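Local coordinates for TCP pilus virulence regulatory protein (Vibrio cholerae, PDB 5SUX) that probably regulates transcription of virulence genes, including those of the TCP pilus, as an AraC-family DNA-binding protein, and here holds a naphthyl-butenoic acid ligand, at residues Ile27-Met32 against Leu61-Ile66; Asp113-Asn118 against Tyr159-Ile164; Asp169-Ile174 against Lys204-Arg209. One frame throughout, in Å; residues are numbered along the deposited sequence.

Overall arrangement
The three contacts follow one another along the chain; none lies within another and none cross. Contact 1 comes first. It closes a 28-residue, strand-rich loop in the cupin-like domain, where K31 pairs with L61. Contact 2 closes a 40-residue, mostly helical loop. It brings the end of helix 141-159 and the segment after it onto strand 114-118. Contact 3 closes a 29-residue, mostly helical loop holding helix 188-195, packing helix 170-179 on the end of helix 199-207. Contacts 1 and 2 meet where K62 N approaches D113 O. Contacts 1 and 3 meet at N64, which touches E172, M171 and R209. The turn at K62-S65 thus joins the sheet region to the helical part of the protein.

Contact 1. Residues Ile27-Met32 against Leu61-Ile66. With 70H ((3E)-4-(8-methylnaphthalen-1-yl)but-3-enoic acid), chain B.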
loop_
_atom_site.group_PDB
_atom_site.type_symbol
_atom_site.label_atom_id
_atom_site.label_comp_id
_atom_site.label_asym_id
_atom_site.label_seq_id
_atom_site.Cartn_x
_atom_site.Cartn_y
_atom_site.Cartn_z
ATOM N N ILE A 27 3.111 2.348 2.801
ATOM C CA ILE A 27 1.874 2.209 2.041
ATOM C C ILE A 27 1.168 3.560 2.090
ATOM O O ILE A 27 0.568 3.928 3.103
ATOM C CB ILE A 27 0.999 1.079 2.594
ATOM C CG1 ILE A 27 1.794 -0.228 2.637
ATOM C CG2 ILE A 27 -0.244 0.893 1.744
ATOM C CD1 ILE A 27 2.312 -0.672 1.282
ATOM N N ASN A 28 1.239 4.306 0.983
ATOM C CA ASN A 28 0.716 5.667 0.945
ATOM C C ASN A 28 -0.782 5.723 0.692
ATOM O O ASN A 28 -1.404 6.757 0.958
ATOM C CB ASN A 28 1.445 6.481 -0.126
ATOM C CG ASN A 28 1.183 5.964 -1.528
ATOM O OD1 ASN A 28 1.127 4.756 -1.755
ATOM N ND2 ASN A 28 1.019 6.880 -2.475
ATOM N N ASP A 29 -1.366 4.646 0.176
ATOM C CA ASP A 29 -2.801 4.542 -0.038
ATOM C C ASP A 29 -3.168 3.070 0.048
ATOM O O ASP A 29 -2.318 2.201 -0.158
ATOM C CB ASP A 29 -3.222 5.123 -1.392
ATOM C CG ASP A 29 -3.309 6.636 -1.382
ATOM O OD1 ASP A 29 -3.821 7.201 -0.391
ATOM O OD2 ASP A 29 -2.860 7.263 -2.364
ATOM N N TYR A 30 -4.435 2.799 0.356
ATOM C CA TYR A 30 -4.895 1.420 0.461
ATOM C C TYR A 30 -4.611 0.663 -0.828
ATOM O O TYR A 30 -4.886 1.152 -1.926
ATOM C CB TYR A 30 -6.389 1.379 0.785
ATOM C CG TYR A 30 -6.715 1.895 2.164
ATOM C CD1 TYR A 30 -7.135 3.206 2.355
ATOM C CD2 TYR A 30 -6.592 1.076 3.280
ATOM C CE1 TYR A 30 -7.431 3.684 3.618
ATOM C CE2 TYR A 30 -6.885 1.546 4.548
ATOM C CZ TYR A 30 -7.304 2.851 4.710
ATOM O OH TYR A 30 -7.596 3.324 5.968
ATOM N N LYS A 31 -4.037 -0.528 -0.683
ATOM C CA LYS A 31 -3.665 -1.358 -1.815
ATOM C C LYS A 31 -4.214 -2.762 -1.625
ATOM O O LYS A 31 -4.451 -3.211 -0.501
ATOM C CB LYS A 31 -2.142 -1.433 -1.992
ATOM C CG LYS A 31 -1.476 -0.114 -2.336
ATOM C CD LYS A 31 0.027 -0.286 -2.466
ATOM C CE LYS A 31 0.755 1.029 -2.249
ATOM N NZ LYS A 31 0.540 1.977 -3.377
ATOM N N MET A 32 -4.414 -3.449 -2.745
ATOM C CA MET A 32 -4.728 -4.867 -2.739
ATOM C C MET A 32 -4.076 -5.508 -3.952
ATOM O O MET A 32 -3.935 -4.875 -5.001
ATOM C CB MET A 32 -6.240 -5.128 -2.741
ATOM C CG MET A 32 -7.016 -4.387 -3.812
ATOM S SD MET A 32 -8.795 -4.466 -3.525
ATOM C CE MET A 32 -8.924 -3.541 -2.001
ATOM N N LEU A 61 -3.424 -4.385 1.905
ATOM C CA LEU A 61 -2.354 -3.664 2.585
ATOM C C LEU A 61 -2.903 -2.355 3.137
ATOM O O LEU A 61 -3.449 -1.539 2.386
ATOM C CB LEU A 61 -1.178 -3.398 1.641
ATOM C CG LEU A 61 -0.529 -4.637 1.019
ATOM C CD1 LEU A 61 0.612 -4.238 0.094
ATOM C CD2 LEU A 61 -0.044 -5.598 2.097
ATOM N N LYS A 62 -2.738 -2.154 4.441
ATOM C CA LYS A 62 -3.364 -1.038 5.136
ATOM C C LYS A 62 -2.603 0.261 4.898
ATOM O O LYS A 62 -1.369 0.288 4.913
ATOM C CB LYS A 62 -3.433 -1.338 6.634
ATOM C CG LYS A 62 -4.270 -0.371 7.449
ATOM C CD LYS A 62 -4.066 -0.625 8.937
ATOM C CE LYS A 62 -5.339 -0.377 9.726
ATOM N NZ LYS A 62 -5.131 0.554 10.868
ATOM N N LYS A 63 -3.352 1.343 4.682
ATOM C CA LYS A 63 -2.743 2.654 4.506
ATOM C C LYS A 63 -1.928 3.036 5.737
ATOM O O LYS A 63 -2.323 2.763 6.874
ATOM C CB LYS A 63 -3.820 3.711 4.242
ATOM C CG LYS A 63 -3.269 5.094 3.907
ATOM C CD LYS A 63 -4.380 6.120 3.729
ATOM C CE LYS A 63 -3.814 7.494 3.395
ATOM N NZ LYS A 63 -4.881 8.517 3.211
ATOM N N ASN A 64 -0.774 3.661 5.495
ATOM C CA ASN A 64 0.174 4.129 6.504
ATOM C C ASN A 64 0.883 2.997 7.232
ATOM O O ASN A 64 1.516 3.236 8.267
ATOM C CB ASN A 64 -0.490 5.056 7.530
ATOM C CG ASN A 64 -0.992 6.339 6.908
ATOM O OD1 ASN A 64 -0.306 6.953 6.093
ATOM N ND2 ASN A 64 -2.200 6.747 7.280
ATOM N N SER A 65 0.800 1.771 6.725
ATOM C CA SER A 65 1.595 0.696 7.290
ATOM C C SER A 65 2.982 0.678 6.656
ATOM O O SER A 65 3.211 1.237 5.580
ATOM C CB SER A 65 0.909 -0.655 7.091
ATOM O OG SER A 65 0.736 -0.951 5.715
ATOM N N ILE A 66 3.913 0.030 7.345
ATOM C CA ILE A 66 5.270 -0.176 6.853
ATOM C C ILE A 66 5.441 -1.675 6.654
ATOM O O ILE A 66 5.454 -2.443 7.624
ATOM C CB ILE A 66 6.318 0.390 7.820
ATOM C CG1 ILE A 66 6.008 1.855 8.143
ATOM C CG2 ILE A 66 7.706 0.266 7.227
ATOM C CD1 ILE A 66 6.227 2.800 6.980
HETATM C C10 70H B . 4.832 -1.488 -5.976
HETATM C C11 70H B . 4.631 -0.131 -5.333
HETATM C C12 70H B . 3.183 0.304 -5.415
HETATM C C15 70H B . 3.962 -7.653 -5.870
HETATM C C01 70H B . 2.728 -4.329 -3.441
HETATM C C02 70H B . 3.235 -5.420 -4.371
HETATM C C03 70H B . 4.147 -5.239 -5.489
HETATM C C04 70H B . 4.482 -6.368 -6.203
HETATM C C05 70H B . 5.366 -6.321 -7.320
HETATM C C06 70H B . 5.925 -5.124 -7.722
HETATM C C07 70H B . 5.606 -3.968 -7.019
HETATM C C08 70H B . 4.743 -3.984 -5.927
HETATM C C09 70H B . 4.533 -2.616 -5.297
HETATM O O13 70H B . 2.766 1.218 -4.661
HETATM O O14 70H B . 2.398 -0.240 -6.236
HETATM C C16 70H B . 3.095 -7.807 -4.805
HETATM C C17 70H B . 2.742 -6.686 -4.066
#
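K62 O packs against CB and CG2 of I27 and is held by two donors of S65. S65 OG reaches K62 O at 2.6 Å, on a lone pair in the carbonyl plane. S65 N gives the longer bond that closes the type II turn from K62 to S65. With chi1 at 61°, OG swings over the backbone to meet this carbonyl, and it also touches I27 CG1. The backbone of I27 grips the far end of the turn. N64 N gives to I27 O at 2.8 Å, and I27 N gives to S65 O. Further on, K31 and L61 form an antiparallel hydrogen-bonded pair.

Both residues of that pair also reach the ligand. The K31 chain bends at its last torsion (-71°), and NZ meets carboxylate O13 of 70H at 2.7 Å. K31 NZ also gives to N28 OD1 at 3.3 Å, and has a weak bond to T85 OG1. L61 CD1 lies 4.1 Å from I27 CD1 and faces the ligand methyl C01. The Y30 ring carries a CH-pi contact: K63 CB sits 3.5 Å from the ring centroid, over the face. From there the K63 chain runs fully extended, across the Y30 side chain, toward D29. K63 NZ stays 4.0 Å from D29 OD1, a long salt bridge. Y30 OH is bonded to T165 N.

N64 OD1 accepts from Y26 OH and is also bonded to S175 OG of helix 170-179. The turn leads from strand 57-61 into strand 66-73, and strand 31-35 runs between strands 57-61 and 79-86.

Contact 2. Residues Asp113-Asn118 against Tyr159-Ile164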
loop_
_atom_site.group_PDB
_atom_site.type_symbol
_atom_site.label_atom_id
_atom_site.label_comp_id
_atom_site.label_asym_id
_atom_site.label_seq_id
_atom_site.Cartn_x
_atom_site.Cartn_y
_atom_site.Cartn_z
ATOM N N ASP A 113 -2.138 -5.119 9.501
ATOM C CA ASP A 113 -1.978 -4.248 8.346
ATOM C C ASP A 113 -1.788 -5.014 7.042
ATOM O O ASP A 113 -1.662 -4.387 5.983
ATOM C CB ASP A 113 -0.807 -3.279 8.561
ATOM C CG ASP A 113 0.472 -3.978 8.987
ATOM O OD1 ASP A 113 1.288 -3.341 9.687
ATOM O OD2 ASP A 113 0.671 -5.156 8.622
ATOM N N LEU A 114 -1.754 -6.344 7.089
ATOM C CA LEU A 114 -1.740 -7.187 5.898
ATOM C C LEU A 114 -2.815 -8.247 6.090
ATOM O O LEU A 114 -2.695 -9.103 6.972
ATOM C CB LEU A 114 -0.362 -7.818 5.674
ATOM C CG LEU A 114 -0.102 -8.559 4.356
ATOM C CD1 LEU A 114 1.379 -8.530 4.019
ATOM C CD2 LEU A 114 -0.595 -9.997 4.410
ATOM N N LEU A 115 -3.865 -8.188 5.274
ATOM C CA LEU A 115 -5.024 -9.054 5.420
ATOM C C LEU A 115 -5.178 -9.947 4.196
ATOM O O LEU A 115 -4.760 -9.592 3.090
ATOM C CB LEU A 115 -6.304 -8.233 5.627
ATOM C CG LEU A 115 -6.297 -7.302 6.839
ATOM C CD1 LEU A 115 -7.580 -6.494 6.915
ATOM C CD2 LEU A 115 -6.104 -8.108 8.104
ATOM N N LEU A 116 -5.789 -11.110 4.410
ATOM C CA LEU A 116 -6.020 -12.100 3.367
ATOM C C LEU A 116 -7.512 -12.378 3.273
ATOM O O LEU A 116 -8.181 -12.543 4.299
ATOM C CB LEU A 116 -5.240 -13.391 3.661
ATOM C CG LEU A 116 -5.367 -14.656 2.796
ATOM C CD1 LEU A 116 -6.591 -15.499 3.156
ATOM C CD2 LEU A 116 -5.375 -14.318 1.314
ATOM N N TRP A 117 -8.031 -12.436 2.047
ATOM C CA TRP A 117 -9.418 -12.810 1.805
ATOM C C TRP A 117 -9.476 -13.791 0.645
ATOM O O TRP A 117 -9.008 -13.482 -0.456
ATOM C CB TRP A 117 -10.292 -11.588 1.510
ATOM C CG TRP A 117 -11.719 -11.964 1.253
ATOM C CD1 TRP A 117 -12.315 -12.142 0.038
ATOM C CD2 TRP A 117 -12.723 -12.238 2.237
ATOM N NE1 TRP A 117 -13.632 -12.500 0.205
ATOM C CE2 TRP A 117 -13.906 -12.566 1.546
ATOM C CE3 TRP A 117 -12.737 -12.232 3.636
ATOM C CZ2 TRP A 117 -15.091 -12.887 2.206
ATOM C CZ3 TRP A 117 -13.915 -12.548 4.289
ATOM C CH2 TRP A 117 -15.076 -12.869 3.574
ATOM N N ASN A 118 -10.047 -14.968 0.891
ATOM C CA ASN A 118 -10.318 -15.947 -0.158
ATOM C C ASN A 118 -11.699 -15.650 -0.732
ATOM O O ASN A 118 -12.712 -15.840 -0.054
ATOM C CB ASN A 118 -10.243 -17.367 0.394
ATOM C CG ASN A 118 -8.883 -17.696 0.982
ATOM O OD1 ASN A 118 -8.760 -17.967 2.176
ATOM N ND2 ASN A 118 -7.854 -17.676 0.142
ATOM N N TYR A 159 -11.158 -10.565 10.505
ATOM C CA TYR A 159 -10.012 -10.384 11.386
ATOM C C TYR A 159 -10.351 -9.627 12.664
ATOM O O TYR A 159 -9.473 -9.476 13.521
ATOM C CB TYR A 159 -8.887 -9.655 10.643
ATOM C CG TYR A 159 -8.192 -10.507 9.606
ATOM C CD1 TYR A 159 -7.070 -11.258 9.935
ATOM C CD2 TYR A 159 -8.657 -10.561 8.297
ATOM C CE1 TYR A 159 -6.430 -12.038 8.991
ATOM C CE2 TYR A 159 -8.023 -11.339 7.346
ATOM C CZ TYR A 159 -6.910 -12.075 7.699
ATOM O OH TYR A 159 -6.276 -12.851 6.756
ATOM N N ASN A 160 -11.590 -9.154 12.810
ATOM C CA ASN A 160 -12.006 -8.384 13.984
ATOM C C ASN A 160 -11.077 -7.194 14.211
ATOM O O ASN A 160 -10.711 -6.867 15.342
ATOM C CB ASN A 160 -12.076 -9.275 15.227
ATOM C CG ASN A 160 -12.982 -8.709 16.305
ATOM O OD1 ASN A 160 -14.208 -8.750 16.187
ATOM N ND2 ASN A 160 -12.382 -8.180 17.365
ATOM N N SER A 161 -10.682 -6.544 13.117
ATOM C CA SER A 161 -9.715 -5.460 13.179
ATOM C C SER A 161 -10.118 -4.346 12.225
ATOM O O SER A 161 -10.760 -4.582 11.197
ATOM C CB SER A 161 -8.298 -5.948 12.842
ATOM O OG SER A 161 -8.140 -6.128 11.446
ATOM N N ILE A 162 -9.728 -3.126 12.580
ATOM C CA ILE A 162 -10.004 -1.956 11.756
ATOM C C ILE A 162 -9.037 -1.937 10.581
ATOM O O ILE A 162 -7.817 -2.013 10.764
ATOM C CB ILE A 162 -9.887 -0.666 12.587
ATOM C CG1 ILE A 162 -10.967 -0.625 13.670
ATOM C CG2 ILE A 162 -9.967 0.561 11.689
ATOM C CD1 ILE A 162 -12.376 -0.630 13.128
ATOM N N PHE A 163 -9.580 -1.843 9.368
ATOM C CA PHE A 163 -8.775 -1.663 8.167
ATOM C C PHE A 163 -8.832 -0.230 7.656
ATOM O O PHE A 163 -7.790 0.393 7.431
ATOM C CB PHE A 163 -9.229 -2.633 7.070
ATOM C CG PHE A 163 -8.361 -2.613 5.842
ATOM C CD1 PHE A 163 -7.069 -3.109 5.884
ATOM C CD2 PHE A 163 -8.840 -2.101 4.646
ATOM C CE1 PHE A 163 -6.268 -3.097 4.757
ATOM C CE2 PHE A 163 -8.043 -2.084 3.515
ATOM C CZ PHE A 163 -6.756 -2.582 3.571
ATOM N N ILE A 164 -10.037 0.308 7.474
ATOM C CA ILE A 164 -10.219 1.710 7.105
ATOM C C ILE A 164 -10.019 2.533 8.375
ATOM O O ILE A 164 -10.904 2.600 9.229
ATOM C CB ILE A 164 -11.591 1.962 6.475
ATOM C CG1 ILE A 164 -11.834 0.988 5.319
ATOM C CG2 ILE A 164 -11.693 3.397 5.987
ATOM C CD1 ILE A 164 -10.839 1.126 4.186
#
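The backbones of L115 and Y159 stay well apart, with their CA atoms 7.9 Å from each other, and side chains fill the gap between strand 114-118 and the end of helix 141-159. L115 does most of this. Its two methyls go to different rings.

L115 CD2 sits over the face of the Y159 ring, 3.5 Å from the centroid and 14° off the normal. This is a CH-pi contact close to the middle of the ring. L115 CD1 lies 3.6 Å from F163 CD1, meeting that ring obliquely. F163 chi1 is -174°, which carries the ring back toward the strand although the residue itself lies in the segment after the helix. L115 points toward the helix end, and its side chain runs antiparallel to those of both Y159 and F163.

Y159 also makes a polar link. L116 N gives a hydrogen bond to Y159 OH at 3.0 Å, bent to 143°. L116 O lies at the edge of the ring, in its plane, and takes a hydrogen bond from K158 NZ. S161 OG is buried by the contact and has no partner in the model.

N160, with positive phi, ends the helix in a Schellman motif: S161 N goes to E156 O and N160 N to K157 O. L115 and W117 bond through their backbones to strand 57-61, so L116 N is left to face the other way. Strand 114-118 is the outermost on this side of the five-stranded antiparallel sheet. The contact is thus a helix end packed on an edge strand of the cupin-like fold.

Contact 3. Residues Asp169-Ile174 against Lys204-Arg209; sequences DAMEKI and KELESR
The R209 guanidinium lies with one face against M171, whose CG stands 3.4 Å above the plane, over its centre. Its edge faces the backbone of E205. Here R209 NH2 gives to E205 O at 2.9 Å, almost exactly in the guanidinium plane. R209 NH2 also gives to E205 OE1 at 3.0 Å, as part of a salt bridge. It meets the carboxylate on the anti side, 25° out of its plane. The two bonds fix the rotation of the guanidinium, and M171 packs on the group so held.

This is a helix-to-helix contact. The start of helix 170-179 meets the end of helix 199-207. The run of seven helices from 170-179 to 263-269 is consistent with the DNA-binding domain of AraC-family proteins.

M171 reaches out along the R209 chain as that chain comes the other way. M171 CG is anti to the backbone N (chi1 -177°), and the chain then bends at its next two torsions. This curls M171 CE back over the R209 chain to E205, 3.5 Å from E205 CB. A170 CB packs beside the E205 chain, 3.6 Å from CG. I174 and L206 flank the contact more loosely.

D169 is the N-cap of helix 170-179, though its capping bond to M171 N is weak. D169 OD2 comes 4.4 Å from E205 OE1. These like charges would probably repel each other, and the R209 salt bridge probably offsets this in part. R209 also reaches the cupin-like domain, since its NE bonds to N64 O. M171 CE lies 3.3 Å from E205 O, the same carbonyl oxygen that accepts from R209 NH2.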
loop_
_atom_site.group_PDB
_atom_site.type_symbol
_atom_site.label_atom_id
_atom_site.label_comp_id
_atom_site.label_asym_id
_atom_site.label_seq_id
_atom_site.Cartn_x
_atom_site.Cartn_y
_atom_site.Cartn_z
ATOM N N ASP A 169 -6.159 9.762 13.367
ATOM C CA ASP A 169 -5.121 8.869 13.867
ATOM C C ASP A 169 -3.749 9.507 13.676
ATOM O O ASP A 169 -3.499 10.195 12.682
ATOM C CB ASP A 169 -5.192 7.516 13.157
ATOM C CG ASP A 169 -3.944 6.675 13.370
ATOM O OD1 ASP A 169 -3.180 6.483 12.402
ATOM O OD2 ASP A 169 -3.724 6.220 14.512
ATOM N N ALA A 170 -2.858 9.269 14.641
ATOM C CA ALA A 170 -1.612 10.027 14.710
ATOM C C ALA A 170 -0.734 9.801 13.484
ATOM O O ALA A 170 -0.168 10.754 12.937
ATOM C CB ALA A 170 -0.855 9.671 15.988
ATOM N N MET A 171 -0.603 8.548 13.034
ATOM C CA MET A 171 0.268 8.280 11.892
ATOM C C MET A 171 -0.289 8.876 10.604
ATOM O O MET A 171 0.483 9.259 9.716
ATOM C CB MET A 171 0.497 6.775 11.737
ATOM C CG MET A 171 1.453 6.404 10.608
ATOM S SD MET A 171 3.054 7.234 10.707
ATOM C CE MET A 171 3.923 6.207 11.885
ATOM N N GLU A 172 -1.616 8.972 10.485
ATOM C CA GLU A 172 -2.204 9.640 9.327
ATOM C C GLU A 172 -1.862 11.125 9.316
ATOM O O GLU A 172 -1.588 11.698 8.254
ATOM C CB GLU A 172 -3.720 9.433 9.315
ATOM C CG GLU A 172 -4.470 10.251 8.267
ATOM C CD GLU A 172 -4.195 9.790 6.845
ATOM O OE1 GLU A 172 -4.264 10.630 5.923
ATOM O OE2 GLU A 172 -3.910 8.590 6.650
ATOM N N LYS A 173 -1.870 11.766 10.488
ATOM C CA LYS A 173 -1.503 13.177 10.563
ATOM C C LYS A 173 -0.042 13.390 10.190
ATOM O O LYS A 173 0.294 14.348 9.484
ATOM C CB LYS A 173 -1.779 13.721 11.964
ATOM C CG LYS A 173 -3.246 13.766 12.345
ATOM C CD LYS A 173 -3.428 14.385 13.722
ATOM C CE LYS A 173 -4.863 14.259 14.201
ATOM N NZ LYS A 173 -4.945 14.024 15.670
ATOM N N ILE A 174 0.844 12.509 10.663
ATOM C CA ILE A 174 2.260 12.613 10.321
ATOM C C ILE A 174 2.459 12.421 8.825
ATOM O O ILE A 174 3.195 13.172 8.172
ATOM C CB ILE A 174 3.082 11.592 11.129
ATOM C CG1 ILE A 174 2.970 11.876 12.628
ATOM C CG2 ILE A 174 4.538 11.601 10.682
ATOM C CD1 ILE A 174 3.580 10.798 13.499
ATOM N N LYS A 204 5.420 6.613 19.582
ATOM C CA LYS A 204 4.795 5.291 19.576
ATOM C C LYS A 204 4.399 4.858 18.174
ATOM O O LYS A 204 4.444 3.664 17.861
ATOM C CB LYS A 204 3.563 5.242 20.483
ATOM C CG LYS A 204 3.788 5.643 21.920
ATOM C CD LYS A 204 2.544 5.323 22.740
ATOM C CE LYS A 204 1.542 6.453 22.670
ATOM N NZ LYS A 204 2.260 7.729 22.491
ATOM N N GLU A 205 4.009 5.807 17.322
ATOM C CA GLU A 205 3.626 5.463 15.957
ATOM C C GLU A 205 4.802 4.898 15.171
ATOM O O GLU A 205 4.612 4.029 14.312
ATOM C CB GLU A 205 3.056 6.690 15.250
ATOM C CG GLU A 205 1.802 7.250 15.891
ATOM C CD GLU A 205 0.734 6.196 16.110
ATOM O OE1 GLU A 205 0.507 5.371 15.198
ATOM O OE2 GLU A 205 0.120 6.191 17.198
ATOM N N LEU A 206 6.017 5.372 15.452
ATOM C CA LEU A 206 7.192 4.875 14.747
ATOM C C LEU A 206 7.692 3.565 15.342
ATOM O O LEU A 206 8.138 2.677 14.606
ATOM C CB LEU A 206 8.307 5.924 14.767
ATOM C CG LEU A 206 8.218 7.125 13.819
ATOM C CD1 LEU A 206 7.112 8.093 14.219
ATOM C CD2 LEU A 206 9.560 7.844 13.746
ATOM N N GLU A 207 7.628 3.428 16.667
ATOM C CA GLU A 207 8.159 2.232 17.317
ATOM C C GLU A 207 7.337 0.999 16.963
ATOM O O GLU A 207 7.894 -0.056 16.635
ATOM C CB GLU A 207 8.207 2.436 18.830
ATOM C CG GLU A 207 9.129 3.559 19.267
ATOM C CD GLU A 207 8.879 4.000 20.695
ATOM O OE1 GLU A 207 7.978 3.435 21.348
ATOM O OE2 GLU A 207 9.588 4.911 21.164
ATOM N N SER A 208 6.008 1.112 17.018
ATOM C CA SER A 208 5.148 -0.012 16.665
ATOM C C SER A 208 5.269 -0.404 15.199
ATOM O O SER A 208 4.787 -1.476 14.818
ATOM C CB SER A 208 3.690 0.317 16.998
ATOM O OG SER A 208 3.234 1.432 16.254
ATOM N N ARG A 209 5.895 0.432 14.374
ATOM C CA ARG A 209 6.183 0.100 12.987
ATOM C C ARG A 209 7.652 -0.232 12.759
ATOM O O ARG A 209 8.037 -0.534 11.624
ATOM C CB ARG A 209 5.751 1.251 12.073
ATOM C CG ARG A 209 4.248 1.490 12.087
ATOM C CD ARG A 209 3.860 2.721 11.288
ATOM N NE ARG A 209 2.417 2.807 11.078
ATOM C CZ ARG A 209 1.551 3.269 11.977
ATOM N NH1 ARG A 209 0.256 3.310 11.693
ATOM N NH2 ARG A 209 1.978 3.692 13.159
#